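Local coordinates for protein putative esterase/lipase/thioesterase (PDB 2PBL) that probably hydrolyses ester or thioester bonds as an enzyme of the alpha/beta-hydrolase fold, at residues Glu111-Ile116 against Val143-Asp148; Gly139-Ala144 against Ile192-Val197; Gly72-Phe77 against Val107-Ile112; Leu152-Gly157 against Asn201-Lys206; Leu43-Gly48 against Ser117-Ala122. All blocks are in the same frame, centred on the assembly; numbering follows the deposited sequence.

Contact 1: Glu111-Ile116 against Val143-Asp148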
# COMPACT_ATOMS: atom_id res chain seq x y z
N GLU A 111 0.50 -4.40 14.76
CA GLU A 111 -0.83 -3.84 15.02
C GLU A 111 -1.36 -3.13 13.79
O GLU A 111 -2.55 -3.11 13.52
CB GLU A 111 -0.80 -2.83 16.17
CG GLU A 111 -0.33 -3.38 17.47
CD GLU A 111 -0.34 -2.33 18.55
OE1 GLU A 111 -1.45 -2.02 19.08
OE2 GLU A 111 0.75 -1.83 18.83
N ILE A 112 -0.46 -2.48 13.04
CA ILE A 112 -0.88 -1.84 11.81
C ILE A 112 -1.42 -2.86 10.80
O ILE A 112 -2.43 -2.66 10.11
CB ILE A 112 0.27 -1.00 11.16
CG1 ILE A 112 0.76 0.10 12.13
CG2 ILE A 112 -0.27 -0.33 9.87
CD1 ILE A 112 1.92 0.91 11.62
N THR A 113 -0.71 -3.96 10.70
CA THR A 113 -1.14 -5.08 9.87
C THR A 113 -2.59 -5.52 10.22
O THR A 113 -3.46 -5.70 9.32
CB THR A 113 -0.06 -6.20 10.07
OG1 THR A 113 1.11 -5.76 9.35
CG2 THR A 113 -0.52 -7.49 9.44
N GLN A 114 -2.87 -5.60 11.52
CA GLN A 114 -4.19 -6.00 12.01
C GLN A 114 -5.22 -4.95 11.62
O GLN A 114 -6.29 -5.31 11.19
CB GLN A 114 -4.16 -6.32 13.54
CG GLN A 114 -3.30 -7.46 13.88
CD GLN A 114 -3.79 -8.76 13.30
OE1 GLN A 114 -4.97 -9.05 13.35
NE2 GLN A 114 -2.87 -9.56 12.75
N GLN A 115 -4.87 -3.67 11.71
CA GLN A 115 -5.74 -2.58 11.28
C GLN A 115 -6.08 -2.60 9.79
O GLN A 115 -7.23 -2.39 9.40
CB GLN A 115 -5.13 -1.23 11.64
CG GLN A 115 -5.19 -0.96 13.12
CD GLN A 115 -4.52 0.36 13.58
OE1 GLN A 115 -4.30 1.29 12.79
NE2 GLN A 115 -4.26 0.45 14.90
N ILE A 116 -5.07 -2.89 8.94
CA ILE A 116 -5.31 -3.02 7.50
C ILE A 116 -6.27 -4.17 7.26
O ILE A 116 -7.19 -4.05 6.43
CB ILE A 116 -3.98 -3.20 6.70
CG1 ILE A 116 -3.07 -2.02 6.95
CG2 ILE A 116 -4.26 -3.30 5.22
CD1 ILE A 116 -3.82 -0.68 6.70
N VAL A 143 -0.17 -4.57 2.13
CA VAL A 143 -1.03 -5.35 1.23
C VAL A 143 -0.50 -6.77 1.06
O VAL A 143 -1.28 -7.69 0.93
CB VAL A 143 -1.37 -4.66 -0.13
CG1 VAL A 143 -2.23 -3.43 0.09
CG2 VAL A 143 -0.12 -4.38 -0.97
N ALA A 144 0.82 -6.97 1.12
CA ALA A 144 1.41 -8.30 1.04
C ALA A 144 0.98 -9.21 2.23
O ALA A 144 0.63 -10.35 2.04
CB ALA A 144 2.89 -8.20 0.97
N ARG A 145 0.90 -8.64 3.41
CA ARG A 145 0.45 -9.33 4.62
C ARG A 145 -1.00 -9.77 4.56
O ARG A 145 -1.44 -10.62 5.36
CB ARG A 145 0.60 -8.39 5.82
CG ARG A 145 2.00 -7.91 6.08
CD ARG A 145 2.86 -9.04 6.56
NE ARG A 145 2.42 -9.42 7.93
CZ ARG A 145 1.92 -10.59 8.34
NH1 ARG A 145 1.74 -11.64 7.55
NH2 ARG A 145 1.58 -10.68 9.62
N MSE A 146 -1.80 -9.12 3.69
CA MSE A 146 -3.22 -9.46 3.55
C MSE A 146 -3.44 -10.82 2.91
O MSE A 146 -4.55 -11.34 2.97
CB MSE A 146 -3.95 -8.40 2.76
CG MSE A 146 -4.00 -7.01 3.41
SE MSE A 146 -4.75 -7.12 5.21
CE MSE A 146 -2.97 -7.13 6.27
N LEU A 147 -2.40 -11.39 2.30
CA LEU A 147 -2.52 -12.71 1.71
C LEU A 147 -2.31 -13.81 2.75
O LEU A 147 -2.43 -14.99 2.42
CB LEU A 147 -1.56 -12.89 0.54
CG LEU A 147 -1.92 -12.08 -0.70
CD1 LEU A 147 -0.84 -12.19 -1.77
CD2 LEU A 147 -3.28 -12.59 -1.23
N ASP A 148 -1.98 -13.43 3.98
CA ASP A 148 -1.80 -14.36 5.09
C ASP A 148 -3.19 -14.75 5.68
O ASP A 148 -3.90 -13.92 6.23
CB ASP A 148 -0.95 -13.70 6.14
CG ASP A 148 -0.52 -14.67 7.22
OD1 ASP A 148 -1.12 -15.76 7.37
OD2 ASP A 148 0.43 -14.30 7.94

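Contact 2: Gly139-Ala144 against Ile192-Val197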
# COMPACT_ATOMS: atom_id res chain seq x y z
N GLY A 139 3.03 0.50 2.70
CA GLY A 139 1.71 0.04 2.21
C GLY A 139 1.82 -1.18 1.36
O GLY A 139 0.89 -2.00 1.27
N GLY A 140 2.97 -1.33 0.69
CA GLY A 140 3.22 -2.49 -0.16
C GLY A 140 3.42 -3.65 0.80
O GLY A 140 2.98 -4.77 0.54
N HIS A 141 4.12 -3.38 1.89
CA HIS A 141 4.27 -4.37 2.95
C HIS A 141 2.90 -4.79 3.47
O HIS A 141 2.57 -6.00 3.57
CB HIS A 141 5.11 -3.81 4.08
CG HIS A 141 4.95 -4.56 5.36
ND1 HIS A 141 3.97 -4.24 6.26
CD2 HIS A 141 5.62 -5.63 5.86
CE1 HIS A 141 4.02 -5.11 7.26
NE2 HIS A 141 5.02 -5.95 7.05
N LEU A 142 2.07 -3.82 3.76
CA LEU A 142 0.77 -4.11 4.37
C LEU A 142 -0.18 -4.88 3.43
O LEU A 142 -0.90 -5.79 3.85
CB LEU A 142 0.14 -2.80 4.83
CG LEU A 142 0.86 -2.08 5.98
CD1 LEU A 142 0.41 -0.62 6.08
CD2 LEU A 142 0.66 -2.88 7.32
N VAL A 143 -0.17 -4.57 2.13
CA VAL A 143 -1.03 -5.35 1.23
C VAL A 143 -0.50 -6.77 1.06
O VAL A 143 -1.28 -7.69 0.93
CB VAL A 143 -1.37 -4.66 -0.13
CG1 VAL A 143 -2.23 -3.43 0.09
CG2 VAL A 143 -0.12 -4.38 -0.97
N ALA A 144 0.82 -6.97 1.12
CA ALA A 144 1.41 -8.30 1.04
C ALA A 144 0.98 -9.21 2.23
O ALA A 144 0.63 -10.35 2.04
CB ALA A 144 2.89 -8.20 0.97
N ILE A 192 10.93 -10.68 11.61
CA ILE A 192 10.66 -11.93 10.89
C ILE A 192 9.17 -12.19 10.83
O ILE A 192 8.63 -12.44 9.75
CB ILE A 192 11.37 -13.14 11.57
CG1 ILE A 192 12.88 -13.02 11.43
CG2 ILE A 192 10.96 -14.52 10.93
CD1 ILE A 192 13.62 -13.81 12.50
N ALA A 193 8.51 -12.17 11.98
CA ALA A 193 7.07 -12.41 12.04
C ALA A 193 6.29 -11.53 11.06
O ALA A 193 5.30 -11.97 10.47
CB ALA A 193 6.57 -12.15 13.42
N GLU A 194 6.73 -10.29 10.91
CA GLU A 194 6.04 -9.33 10.02
C GLU A 194 6.61 -9.20 8.60
O GLU A 194 6.16 -8.34 7.85
CB GLU A 194 5.92 -7.95 10.66
CG GLU A 194 4.83 -7.92 11.75
CD GLU A 194 3.50 -8.25 11.21
OE1 GLU A 194 3.20 -7.78 10.11
OE2 GLU A 194 2.74 -9.06 11.84
N SER A 195 7.54 -10.08 8.23
CA SER A 195 8.16 -10.03 6.93
C SER A 195 7.42 -10.93 5.93
O SER A 195 7.34 -12.12 6.12
CB SER A 195 9.62 -10.49 6.99
OG SER A 195 10.39 -9.65 7.83
N PRO A 196 6.88 -10.35 4.87
CA PRO A 196 6.24 -11.07 3.79
C PRO A 196 7.09 -12.21 3.19
O PRO A 196 6.54 -13.23 2.81
CB PRO A 196 5.98 -9.95 2.77
CG PRO A 196 5.76 -8.81 3.61
CD PRO A 196 6.71 -8.89 4.67
N VAL A 197 8.42 -12.06 3.13
CA VAL A 197 9.24 -13.14 2.59
C VAL A 197 9.11 -14.42 3.44
O VAL A 197 9.33 -15.50 2.92
CB VAL A 197 10.75 -12.80 2.45
CG1 VAL A 197 10.94 -11.71 1.50
CG2 VAL A 197 11.39 -12.50 3.81

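Contact 3: Gly72-Phe77 against Val107-Ile112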
# COMPACT_ATOMS: atom_id res chain seq x y z
N GLY A 72 4.91 5.68 3.87
CA GLY A 72 5.46 6.60 4.87
C GLY A 72 6.17 5.92 6.04
O GLY A 72 6.27 6.53 7.12
N TYR A 73 6.66 4.69 5.80
CA TYR A 73 7.43 3.89 6.73
C TYR A 73 6.64 3.70 8.02
O TYR A 73 7.20 3.82 9.08
CB TYR A 73 8.81 4.51 7.01
CG TYR A 73 9.91 4.20 5.96
CD1 TYR A 73 10.40 2.92 5.83
CD2 TYR A 73 10.49 5.20 5.21
CE1 TYR A 73 11.39 2.64 4.93
CE2 TYR A 73 11.48 4.93 4.30
CZ TYR A 73 11.94 3.65 4.18
OH TYR A 73 12.94 3.36 3.28
N TRP A 74 5.31 3.55 7.91
CA TRP A 74 4.45 3.32 9.08
C TRP A 74 4.54 4.42 10.17
O TRP A 74 4.17 4.18 11.32
CB TRP A 74 4.86 1.98 9.72
CG TRP A 74 4.90 0.77 8.87
CD1 TRP A 74 3.83 -0.01 8.50
CD2 TRP A 74 6.06 0.15 8.30
NE1 TRP A 74 4.26 -1.06 7.74
CE2 TRP A 74 5.62 -0.98 7.59
CE3 TRP A 74 7.43 0.44 8.31
CZ2 TRP A 74 6.49 -1.82 6.91
CZ3 TRP A 74 8.29 -0.39 7.66
CH2 TRP A 74 7.83 -1.51 6.97
N MSE A 75 5.07 5.60 9.82
CA MSE A 75 5.27 6.68 10.79
C MSE A 75 4.81 8.08 10.33
O MSE A 75 4.93 9.06 11.08
CB MSE A 75 6.73 6.70 11.19
CG MSE A 75 7.66 7.03 10.07
SE MSE A 75 9.51 7.11 10.73
CE MSE A 75 9.73 5.53 11.39
N ALA A 76 4.25 8.18 9.11
CA ALA A 76 3.79 9.45 8.56
C ALA A 76 2.75 9.25 7.48
O ALA A 76 2.60 8.16 6.97
CB ALA A 76 4.98 10.27 7.99
N PHE A 77 2.07 10.35 7.16
CA PHE A 77 0.98 10.43 6.20
C PHE A 77 -0.28 9.74 6.72
O PHE A 77 -0.25 9.05 7.74
CB PHE A 77 1.38 9.92 4.80
CG PHE A 77 2.60 10.63 4.24
CD1 PHE A 77 2.46 11.81 3.53
CD2 PHE A 77 3.83 10.14 4.46
CE1 PHE A 77 3.59 12.47 3.01
CE2 PHE A 77 4.96 10.81 3.96
CZ PHE A 77 4.82 11.98 3.25
N VAL A 107 1.73 2.68 17.86
CA VAL A 107 1.46 1.27 17.67
C VAL A 107 2.69 0.55 17.09
O VAL A 107 3.71 1.19 16.75
CB VAL A 107 0.21 1.06 16.75
CG1 VAL A 107 -0.99 1.70 17.38
CG2 VAL A 107 0.43 1.58 15.33
N ARG A 108 2.60 -0.77 17.00
CA ARG A 108 3.66 -1.53 16.41
C ARG A 108 3.19 -1.87 14.99
O ARG A 108 1.98 -1.80 14.68
CB ARG A 108 3.92 -2.82 17.16
CG ARG A 108 4.47 -2.65 18.57
CD ARG A 108 4.59 -4.00 19.27
NE ARG A 108 5.54 -4.86 18.56
CZ ARG A 108 6.85 -4.80 18.72
NH1 ARG A 108 7.41 -3.94 19.59
NH2 ARG A 108 7.61 -5.60 17.99
N ILE A 109 4.15 -2.20 14.14
CA ILE A 109 3.85 -2.59 12.77
C ILE A 109 2.86 -3.76 12.75
O ILE A 109 1.94 -3.81 11.92
CB ILE A 109 5.13 -2.95 11.99
CG1 ILE A 109 5.94 -1.68 11.71
CG2 ILE A 109 4.79 -3.70 10.69
CD1 ILE A 109 7.31 -1.97 11.13
N SER A 110 3.06 -4.74 13.63
CA SER A 110 2.11 -5.87 13.69
C SER A 110 0.67 -5.45 13.97
O SER A 110 -0.29 -6.09 13.52
CB SER A 110 2.55 -6.93 14.69
OG SER A 110 2.51 -6.42 16.02
N GLU A 111 0.50 -4.40 14.76
CA GLU A 111 -0.83 -3.84 15.02
C GLU A 111 -1.36 -3.13 13.79
O GLU A 111 -2.55 -3.11 13.52
CB GLU A 111 -0.80 -2.83 16.17
CG GLU A 111 -0.33 -3.38 17.47
CD GLU A 111 -0.34 -2.33 18.55
OE1 GLU A 111 -1.45 -2.02 19.08
OE2 GLU A 111 0.75 -1.83 18.83
N ILE A 112 -0.46 -2.48 13.04
CA ILE A 112 -0.88 -1.84 11.81
C ILE A 112 -1.42 -2.86 10.80
O ILE A 112 -2.43 -2.66 10.11
CB ILE A 112 0.27 -1.00 11.16
CG1 ILE A 112 0.76 0.10 12.13
CG2 ILE A 112 -0.27 -0.33 9.87
CD1 ILE A 112 1.92 0.91 11.62

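Contact 4: Leu152-Gly157 against Asn201-Lys206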
# COMPACT_ATOMS: atom_id res chain seq x y z
N LEU A 152 -6.16 -12.09 7.47
CA LEU A 152 -7.43 -11.64 6.86
C LEU A 152 -8.46 -12.80 6.83
O LEU A 152 -8.06 -13.91 6.60
CB LEU A 152 -7.11 -11.16 5.44
CG LEU A 152 -8.22 -10.46 4.67
CD1 LEU A 152 -8.41 -9.10 5.21
CD2 LEU A 152 -7.84 -10.39 3.21
N PRO A 153 -9.75 -12.54 7.14
CA PRO A 153 -10.74 -13.62 7.13
C PRO A 153 -10.83 -14.30 5.77
O PRO A 153 -10.67 -13.64 4.75
CB PRO A 153 -12.08 -12.91 7.46
CG PRO A 153 -11.69 -11.67 8.16
CD PRO A 153 -10.34 -11.28 7.59
N GLU A 154 -11.05 -15.62 5.78
CA GLU A 154 -11.24 -16.43 4.56
C GLU A 154 -12.24 -15.78 3.57
O GLU A 154 -12.00 -15.72 2.36
CB GLU A 154 -11.77 -17.81 4.97
CG GLU A 154 -12.07 -18.76 3.85
CD GLU A 154 -10.83 -19.38 3.29
OE1 GLU A 154 -10.42 -19.02 2.15
OE2 GLU A 154 -10.24 -20.21 4.04
N ALA A 155 -13.37 -15.34 4.09
CA ALA A 155 -14.40 -14.74 3.26
C ALA A 155 -13.93 -13.53 2.42
O ALA A 155 -14.49 -13.22 1.35
CB ALA A 155 -15.61 -14.31 4.11
N VAL A 156 -12.91 -12.84 2.90
CA VAL A 156 -12.35 -11.69 2.16
C VAL A 156 -11.21 -12.19 1.29
O VAL A 156 -11.09 -11.90 0.12
CB VAL A 156 -11.81 -10.58 3.12
CG1 VAL A 156 -11.52 -9.30 2.35
CG2 VAL A 156 -12.81 -10.33 4.18
N GLY A 157 -10.31 -12.96 1.90
CA GLY A 157 -9.22 -13.49 1.16
C GLY A 157 -9.65 -14.24 -0.08
O GLY A 157 -9.04 -14.05 -1.16
N ASN A 201 2.08 -19.50 3.76
CA ASN A 201 0.72 -19.78 3.39
C ASN A 201 0.15 -18.52 2.84
O ASN A 201 0.21 -17.49 3.51
CB ASN A 201 -0.06 -20.22 4.62
CG ASN A 201 0.58 -21.41 5.29
OD1 ASN A 201 0.94 -21.35 6.47
ND2 ASN A 201 0.80 -22.48 4.51
N ARG A 202 -0.35 -18.58 1.61
CA ARG A 202 -0.92 -17.39 1.02
C ARG A 202 -2.21 -17.68 0.28
O ARG A 202 -2.35 -18.72 -0.31
CB ARG A 202 0.08 -16.75 0.07
CG ARG A 202 1.37 -16.36 0.77
CD ARG A 202 2.34 -15.73 -0.14
NE ARG A 202 2.71 -16.55 -1.29
CZ ARG A 202 3.67 -17.46 -1.32
NH1 ARG A 202 4.39 -17.76 -0.24
NH2 ARG A 202 3.91 -18.11 -2.46
N TYR A 203 -3.17 -16.79 0.42
CA TYR A 203 -4.34 -16.85 -0.41
C TYR A 203 -3.89 -16.83 -1.86
O TYR A 203 -2.87 -16.22 -2.23
CB TYR A 203 -5.27 -15.67 -0.17
CG TYR A 203 -6.02 -15.73 1.16
CD1 TYR A 203 -6.96 -16.73 1.38
CD2 TYR A 203 -5.83 -14.77 2.15
CE1 TYR A 203 -7.63 -16.80 2.55
CE2 TYR A 203 -6.52 -14.83 3.32
CZ TYR A 203 -7.42 -15.85 3.53
OH TYR A 203 -8.15 -15.89 4.69
N ASP A 204 -4.68 -17.50 -2.69
CA ASP A 204 -4.43 -17.58 -4.10
C ASP A 204 -4.76 -16.21 -4.70
O ASP A 204 -5.91 -15.70 -4.57
CB ASP A 204 -5.30 -18.65 -4.74
CG ASP A 204 -4.96 -20.06 -4.25
OD1 ASP A 204 -5.47 -20.47 -3.19
OD2 ASP A 204 -4.22 -20.74 -4.95
N ALA A 205 -3.78 -15.64 -5.38
CA ALA A 205 -3.93 -14.31 -6.00
C ALA A 205 -2.72 -14.08 -6.87
O ALA A 205 -1.67 -14.64 -6.60
CB ALA A 205 -4.02 -13.23 -4.98
N LYS A 206 -2.88 -13.30 -7.94
CA LYS A 206 -1.76 -13.00 -8.82
C LYS A 206 -1.07 -11.80 -8.16
O LYS A 206 -1.68 -10.71 -8.00
CB LYS A 206 -2.22 -12.66 -10.23
CG LYS A 206 -1.09 -12.64 -11.27
CD LYS A 206 -1.70 -12.36 -12.67
CE LYS A 206 -0.77 -12.58 -13.89
NZ LYS A 206 -1.56 -12.30 -15.20
O HOH W 1 -7.94 -16.19 -3.13

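Contact 5: Leu43-Gly48 against Ser117-Ala122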
# COMPACT_ATOMS: atom_id res chain seq x y z
N LEU A 43 -15.18 6.84 6.52
CA LEU A 43 -15.97 5.73 6.97
C LEU A 43 -15.12 5.03 8.03
O LEU A 43 -13.92 4.95 7.89
CB LEU A 43 -16.28 4.80 5.81
CG LEU A 43 -17.16 5.32 4.67
CD1 LEU A 43 -17.46 4.20 3.66
CD2 LEU A 43 -18.47 5.94 5.19
N SER A 44 -15.74 4.54 9.10
CA SER A 44 -15.00 3.90 10.17
C SER A 44 -14.79 2.43 9.94
O SER A 44 -15.67 1.74 9.43
CB SER A 44 -15.71 4.04 11.54
OG SER A 44 -15.44 5.29 12.14
N TYR A 45 -13.60 1.94 10.29
CA TYR A 45 -13.37 0.49 10.34
C TYR A 45 -13.04 0.09 11.78
O TYR A 45 -12.92 -1.09 12.09
CB TYR A 45 -12.31 -0.00 9.35
CG TYR A 45 -10.87 0.44 9.62
CD1 TYR A 45 -10.07 -0.21 10.58
CD2 TYR A 45 -10.29 1.47 8.89
CE1 TYR A 45 -8.78 0.17 10.81
CE2 TYR A 45 -8.97 1.84 9.10
CZ TYR A 45 -8.23 1.21 10.05
OH TYR A 45 -6.93 1.63 10.23
N GLY A 46 -12.91 1.07 12.64
CA GLY A 46 -12.53 0.85 14.03
C GLY A 46 -12.93 2.05 14.85
O GLY A 46 -13.47 3.01 14.33
N GLU A 47 -12.66 1.98 16.15
CA GLU A 47 -13.04 3.06 17.06
C GLU A 47 -12.04 4.21 17.14
O GLU A 47 -12.41 5.34 17.51
CB GLU A 47 -13.28 2.47 18.46
CG GLU A 47 -14.50 1.53 18.55
CD GLU A 47 -15.86 2.24 18.47
OE1 GLU A 47 -16.02 3.32 19.09
OE2 GLU A 47 -16.79 1.71 17.82
N GLY A 48 -10.78 3.95 16.82
CA GLY A 48 -9.74 4.97 16.93
C GLY A 48 -9.92 6.10 15.95
O GLY A 48 -10.55 5.94 14.90
N SER A 117 -6.13 -5.27 8.00
CA SER A 117 -7.05 -6.36 7.87
C SER A 117 -8.49 -5.92 8.20
O SER A 117 -9.44 -6.26 7.50
CB SER A 117 -6.67 -7.53 8.79
OG SER A 117 -7.59 -8.61 8.60
N GLN A 118 -8.64 -5.19 9.29
CA GLN A 118 -9.91 -4.65 9.69
C GLN A 118 -10.49 -3.71 8.60
O GLN A 118 -11.69 -3.76 8.30
CB GLN A 118 -9.78 -3.93 11.04
CG GLN A 118 -9.50 -4.85 12.22
CD GLN A 118 -10.65 -5.85 12.48
OE1 GLN A 118 -11.84 -5.47 12.51
NE2 GLN A 118 -10.29 -7.12 12.67
N ALA A 119 -9.63 -2.88 8.01
CA ALA A 119 -10.04 -1.93 6.97
C ALA A 119 -10.50 -2.62 5.69
O ALA A 119 -11.54 -2.26 5.17
CB ALA A 119 -8.89 -0.96 6.65
N VAL A 120 -9.71 -3.58 5.20
CA VAL A 120 -10.04 -4.32 3.96
C VAL A 120 -11.36 -5.02 4.19
O VAL A 120 -12.25 -4.94 3.34
CB VAL A 120 -8.92 -5.34 3.60
CG1 VAL A 120 -9.31 -6.23 2.45
CG2 VAL A 120 -7.55 -4.62 3.28
N THR A 121 -11.50 -5.65 5.37
CA THR A 121 -12.73 -6.36 5.75
C THR A 121 -13.95 -5.46 5.70
O THR A 121 -14.94 -5.85 5.12
CB THR A 121 -12.61 -7.03 7.13
OG1 THR A 121 -11.59 -8.03 7.06
CG2 THR A 121 -13.92 -7.68 7.56
N ALA A 122 -13.86 -4.27 6.29
CA ALA A 122 -14.94 -3.28 6.24
C ALA A 122 -15.25 -2.79 4.83
O ALA A 122 -16.41 -2.74 4.40
CB ALA A 122 -14.61 -2.13 7.15
O HOH W 2 -11.88 -2.65 14.09
O HOH W 3 -14.36 -3.29 11.87

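Contact 1: Glu111-Ile116 against Val143-Asp148
Selenomethionine M146 reaches from the type I turn R145-D148 to T113 and I116, one turn apart on helix 109-126. Its CB stays clear of that helix and the contact begins at CG, 4.1 Å from I116 CG2. SE is next, 3.9 Å from the same methyl and equally close to the I116 carbonyl carbon. The chain bends again (chi3 98°), which carries CE back along the helix until it sits 3.4 Å from T113 O and 4.0 Å from T113 CG2. I116 and M146 thus cross at about a right angle, branch methyl against selenium.

R145 crosses T113 in the same way. T113 CG2, anti to the backbone N (chi1 -73° for OG1), lies 3.8 Å from R145 NH2 and equally near NE, slanting against the guanidinium. The methyl shields this group without bonding to it. The polar ends are settled by others: R145 NH1 donates in the guanidinium plane to the anti lone pair of D148 OD2 at 3.0 Å, within the turn. NE forms a salt bridge to E194 OE1, which also takes a hydrogen bond from T113 OG1. With carboxylates at two of its nitrogens the guanidinium has little freedom to turn, and its buried charge is probably balanced.

On the sheet side, V143 and I116 both touch V69, and M146 touches L133. Two helices lying side by side on one face of a mostly parallel sheet, one of them following the likely nucleophile elbow, are characteristic of the alpha/beta-hydrolase fold.

Contact 2: Gly139-Ala144 against Ile192-Val197
H141 NE2 donates to the backbone carbonyl E194 O at 2.8 Å, the one hydrogen bond between the two segments. In the alpha/beta-hydrolase fold, helix 138-145 is the helix that leaves the nucleophile elbow, here probably the GxSxG sequence that includes G139; this bond ties its first turns to the chain that leaves helix 188-193. The acceptor lies close to the imidazole plane, the donor lies in the carbonyl plane, and the N-H...O angle is 148°. Such a bond fixes the flip of the ring, since NE2 acts as the donor to the carbonyl. H141 gets there with CG anti to the backbone N (chi1 162°), which throws the ring out beyond the helix surface.

E194 lies just past the end of helix 188-193, and its carbonyl points to the ring. Its bent side chain folds back past the same imidazole: E194 OE1, already engaged by R145, comes to 4.0 Å from H141 CE1, with ring and carboxylate planes 63° apart. The two groups do not bond, but a negative charge at this distance could polarise the imidazole. Next to it the indole of W74 meets H141 edge to face, so the ring has polar and aromatic neighbours at once.

The remaining contact is apolar and belongs to P196, which opens a short 3-10 turn and whose carbonyl accepts from W230 NE1. Its ring crosses H141 at about a right angle, P196 CD standing 3.6 Å from H141 CD2, while P196 CG closes on the methyl A144 CB at 3.9 Å.

Contact 3: Gly72-Phe77 against Val107-Ile112
W74 and I109 meet by a CH-pi contact, the dominant interaction here. I109 CD1 stands over one face of the indole, 3.8 Å from the centroid of the six-membered ring and only 14° off its normal, with W74 CE3 its nearest atom at 3.7 Å. The rest of the isoleucine follows the same face: I109 CG1 lies 3.9 Å from W74 CD2, and CG2 hangs beside NE1. The extended chain of I109 (chi2 172°) is what lets its end methyl reach the far ring.

Plain apolar packing joins W74 to I112, one turn further on. I112 CD1 comes to 3.7 Å from W74 CB and almost as near W74 CD1, so it fills the angle where the indole leaves the backbone. Cutting W74 back to an alanine would probably cost I109 CD1 the aromatic face it rests on and open a gap between H141 and F184, whose rings meet the indole edge to face.

Polar bonds act within each segment rather than between them. R108, at the N-cap of helix 109-126, gives its backbone N to E111 OE2 at 2.8 Å, from above the carboxylate plane; this side-chain bond ties the third helical residue back to the N-cap. On the other segment M75 N returns to G72 O at 3.1 Å, closing a tight bend.

That bend follows strand 64-69 and carries the end of an HGG sequence. A loop of this kind, beside the likely nucleophile elbow, is consistent with the oxyanion-hole region of hormone-sensitive-lipase-like alpha/beta hydrolases.

Contact 4: Leu152-Gly157 against Asn201-Lys206
One tyrosine, Y203, pinned by its hydroxyl and covered on a face by a glycine, joins the turn around helix 154-157 to the loop before strand 206-212. The site lies where the chain enters the neighbouring parallel strands 160-166 and 206-212, the end of the sheet away from the likely nucleophile elbow. L147, whose backbone bonds to that of Y203, stands close by.

The hydroxyl Y203 OH donates to L152 O at 2.8 Å. It comes from above the carbonyl plane, 35° out of it, while the oxygen itself lies at the edge of the tyrosine ring. CG sits beside the backbone N (chi1 -73°), and this turns the ring toward L152 and the start of the short helix.

G157 CA sits over the middle of one face, 3.6 Å from the Y203 ring centroid and 6° off the normal, a nearly ideal CH-pi contact. A CB at G157 would fall only 2.3 Å from Y203 CZ, so the backbone can lie this close because it is glycine. P153, the N-cap, accepts at its O from both V156 N and G157 N, closing the first turn.

E154 meets the ring from its edge. E154 OE1 approaches Y203 CE1 to 3.6 Å, with the carboxylate nearly perpendicular to the ring. L152 CB lies 4.3 Å from Y203 CE2.

The chemistry implies a contact fixed at several places round one ring: the hydroxyl proton is spent on a carbonyl, and the carboxylate probably favours the slightly positive C-H edge.

Contact 5: Leu43-Gly48 against Ser117-Ala122
The ring of Y45 lies flat against helix 109-126, with A119 CB over one face 3.7 Å from the ring centroid and 16° off its normal. The methyl is displaced toward the rim, nearest Y45 CD2 at 3.6 Å, a CH-pi contact. The CA of A119 also approaches CG, so the ring touches the helix backbone too. On the CD1 side, Q118 CB comes to 3.8 Å from Y45 CD1 at a slant, the two side chains crossing obliquely and the amide turned about 40° from the ring plane. At the base, Y45 CB meets A122 CB at 3.8 Å, one turn further along the helix. Small residues at A119 and A122 allow so close an approach.

Y45 places its CG between the backbone N and the carbonyl carbon (chi1 67°), and this carries the ring along the helix side. The residue follows strand 39-44, an outermost strand of the sheet, in the hairpin that pairs it with strand 52-56; its backbone bonds to H51 across that hairpin. The contact therefore joins the N-terminal antiparallel edge of the alpha/beta-hydrolase sheet to a helix packed on its face. Beyond the ring, Y45 OH bonds to S100 O.

Were Y45 a leucine, the carbonyl of S100 would probably lose its hydroxyl mate and the methyl of A119 its aromatic cover. Alongside the ring, two waters sit between Y45 O and Q118 OE1. One lies 2.7 Å from Y45 O and 3.2 Å from Q118 OE1; the second bonds to the glutamine only weakly.

From the N terminus, the chain first lays down 43-48, whose partner 117-122 comes much later. Inside that loop contact 3 closes a smaller one, bringing 72-77 to the start of helix 109-126. Contact 1 begins on the same helix, where contact 3 ends, and closes at 143-148, so it crosses contact 5. Contact 2 opens on helix 138-145, shared with contact 1, and ties it to the chain after helix 188-193. Contact 4 crosses contact 2 and ties the 154-157 turn to the loop before strand 206-212. Helix 109-126 is thus joined to the antiparallel edge, the loop after strand 64-69 and helix 138-145.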